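Local coordinates for outer membrane porin protein 32 (Delftia acidovorans, PDB 2FGQ), which forms trimeric anion-selective channels across the bacterial outer membrane and can bind malate, at residues M116-W121 with L222-K227. Sequence-based numbering, arbitrary orientation.
Sequences MGFRNW and LLQQTK
Q224 carries its CG opposite the backbone N (chi1 -171°) and runs on extended, reaching off the barrel wall to set its amide against G117 and F118. In F118, CG lies beside the backbone N and anti to the carbonyl carbon, and one face of the ring meets the amide oxygen. Q224 OE1 lies over that face, displaced toward the rim and 3.3 Å from F118 CZ, and ring and amide planes stand 78° apart. The same oxygen is hydrogen-bonded to T207 on the adjacent strand 199-213, which helps to orient the amide. Its other end lies against the peptide group of G117, with Q224 NE2 3.1 Å from G117 C; the absence of a side chain at G117 permits this approach.

The carbonyl of G117 gathers several donors. W121 NE1 gives G117 O a hydrogen bond of 3.0 Å, bent to 149° at the hydrogen and coming from outside the carbonyl plane. A weak backbone bond from R119 N closes the inverse gamma turn centred on F118. A water also donates to G117 O at 2.8 Å and pairs with T226 OG1 at 2.7 Å, thereby bridging loop and strand. Beside this bridge, T226 CG2 approaches W121 CD1 obliquely at 4.2 Å, while R119 CG packs over one face of the indole.

F118 also touches helix 96-101, and its side chain is about 7 Å from the bound D-malate. Residues 116-121 form part of a long loop between strands 86-90 and 137-141 that folds inward against strand 218-230, as the constriction loop L3 does in 16-stranded porins.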
loop_
_atom_site.group_PDB
_atom_site.type_symbol
_atom_site.label_atom_id
_atom_site.label_comp_id
_atom_site.label_asym_id
_atom_site.label_seq_id
_atom_site.Cartn_x
_atom_site.Cartn_y
_atom_site.Cartn_z
ATOM N N MET A 116 28.194 1.919 7.560
ATOM C CA MET A 116 27.705 0.880 6.619
ATOM C C MET A 116 27.849 -0.537 7.163
ATOM O O MET A 116 27.703 -1.488 6.412
ATOM C CB MET A 116 28.509 0.932 5.305
ATOM C CG MET A 116 28.453 2.195 4.573
ATOM S SD MET A 116 29.564 2.063 3.052
ATOM C CE MET A 116 29.151 0.569 2.394
ATOM N N GLY A 117 28.230 -0.700 8.429
ATOM C CA GLY A 117 28.451 -2.045 8.962
ATOM C C GLY A 117 27.259 -3.006 8.805
ATOM O O GLY A 117 27.428 -4.198 8.519
ATOM N N PHE A 118 26.053 -2.479 9.014
ATOM C CA PHE A 118 24.816 -3.288 8.874
ATOM C C PHE A 118 24.463 -3.330 7.404
ATOM O O PHE A 118 23.567 -2.598 6.940
ATOM C CB PHE A 118 23.663 -2.752 9.726
ATOM C CG PHE A 118 23.910 -2.802 11.202
ATOM C CD1 PHE A 118 23.570 -3.936 11.901
ATOM C CD2 PHE A 118 24.424 -1.717 11.899
ATOM C CE1 PHE A 118 23.726 -4.018 13.264
ATOM C CE2 PHE A 118 24.660 -1.816 13.311
ATOM C CZ PHE A 118 24.279 -2.964 13.971
ATOM N N ARG A 119 25.132 -4.211 6.677
ATOM C CA ARG A 119 24.890 -4.386 5.246
ATOM C C ARG A 119 25.134 -5.858 4.876
ATOM O O ARG A 119 25.728 -6.629 5.646
ATOM C CB ARG A 119 25.634 -3.381 4.358
ATOM C CG ARG A 119 27.054 -3.636 4.241
ATOM C CD ARG A 119 27.773 -2.568 3.388
ATOM N NE ARG A 119 27.322 -2.561 1.991
ATOM C CZ ARG A 119 27.734 -3.408 1.053
ATOM N NH1 ARG A 119 28.619 -4.355 1.314
ATOM N NH2 ARG A 119 27.222 -3.332 -0.166
ATOM N N ASN A 120 24.645 -6.254 3.725
ATOM C CA ASN A 120 24.797 -7.613 3.226
ATOM C C ASN A 120 26.142 -7.785 2.509
ATOM O O ASN A 120 26.242 -7.827 1.278
ATOM C CB ASN A 120 23.611 -7.933 2.327
ATOM C CG ASN A 120 23.564 -9.371 1.906
ATOM O OD1 ASN A 120 24.380 -10.216 2.352
ATOM N ND2 ASN A 120 22.561 -9.692 1.073
ATOM N N TRP A 121 27.158 -7.972 3.325
ATOM C CA TRP A 121 28.533 -8.049 2.858
ATOM C C TRP A 121 28.812 -9.218 1.932
ATOM O O TRP A 121 29.782 -9.168 1.137
ATOM C CB TRP A 121 29.514 -8.113 4.059
ATOM C CG TRP A 121 29.565 -6.847 4.867
ATOM C CD1 TRP A 121 28.993 -6.622 6.074
ATOM C CD2 TRP A 121 30.228 -5.637 4.508
ATOM N NE1 TRP A 121 29.255 -5.343 6.500
ATOM C CE2 TRP A 121 30.003 -4.708 5.542
ATOM C CE3 TRP A 121 30.991 -5.226 3.395
ATOM C CZ2 TRP A 121 30.525 -3.414 5.514
ATOM C CZ3 TRP A 121 31.494 -3.924 3.364
ATOM C CH2 TRP A 121 31.256 -3.041 4.414
ATOM N N LEU A 222 32.002 3.026 17.160
ATOM C CA LEU A 222 31.363 1.719 16.917
ATOM C C LEU A 222 32.479 0.838 16.313
ATOM O O LEU A 222 33.236 1.295 15.449
ATOM C CB LEU A 222 30.236 1.845 15.886
ATOM C CG LEU A 222 28.729 1.984 16.197
ATOM C CD1 LEU A 222 27.923 2.261 14.938
ATOM C CD2 LEU A 222 28.128 0.748 16.865
ATOM N N LEU A 223 32.553 -0.407 16.762
ATOM C CA LEU A 223 33.356 -1.466 16.147
ATOM C C LEU A 223 32.436 -2.644 15.874
ATOM O O LEU A 223 31.609 -2.983 16.706
ATOM C CB LEU A 223 34.421 -1.950 17.126
ATOM C CG LEU A 223 35.311 -0.893 17.733
ATOM C CD1 LEU A 223 36.032 -1.505 18.898
ATOM C CD2 LEU A 223 36.273 -0.410 16.650
ATOM N N GLN A 224 32.619 -3.313 14.745
ATOM C CA GLN A 224 31.785 -4.430 14.409
ATOM C C GLN A 224 32.536 -5.435 13.570
ATOM O O GLN A 224 33.277 -5.053 12.666
ATOM C CB GLN A 224 30.555 -3.970 13.591
ATOM C CG GLN A 224 29.501 -5.037 13.372
ATOM C CD GLN A 224 28.292 -4.478 12.642
ATOM O OE1 GLN A 224 27.164 -4.443 13.206
ATOM N NE2 GLN A 224 28.501 -4.013 11.413
ATOM N N GLN A 225 32.338 -6.712 13.879
ATOM C CA GLN A 225 32.785 -7.798 13.006
ATOM C C GLN A 225 31.580 -8.572 12.555
ATOM O O GLN A 225 30.787 -9.022 13.382
ATOM C CB GLN A 225 33.770 -8.739 13.692
ATOM C CG GLN A 225 34.228 -9.826 12.767
ATOM C CD GLN A 225 35.338 -10.663 13.357
ATOM O OE1 GLN A 225 35.074 -11.710 13.931
ATOM N NE2 GLN A 225 36.574 -10.188 13.262
ATOM N N THR A 226 31.443 -8.695 11.230
ATOM C CA THR A 226 30.374 -9.473 10.628
ATOM C C THR A 226 31.018 -10.602 9.845
ATOM O O THR A 226 31.845 -10.353 8.962
ATOM C CB THR A 226 29.615 -8.584 9.683
ATOM O OG1 THR A 226 29.121 -7.457 10.415
ATOM C CG2 THR A 226 28.381 -9.312 9.177
ATOM N N LYS A 227 30.653 -11.833 10.166
ATOM C CA LYS A 227 31.223 -12.993 9.490
ATOM C C LYS A 227 30.094 -13.833 8.906
ATOM O O LYS A 227 29.235 -14.301 9.650
ATOM C CB LYS A 227 32.008 -13.837 10.510
ATOM C CG LYS A 227 32.742 -15.029 9.951
ATOM C CD LYS A 227 33.794 -15.671 10.920
ATOM C CE LYS A 227 33.709 -15.188 12.333
ATOM N NZ LYS A 227 34.353 -16.218 13.300
HETATM O O HOH W 1 26.630 -6.390 10.080
#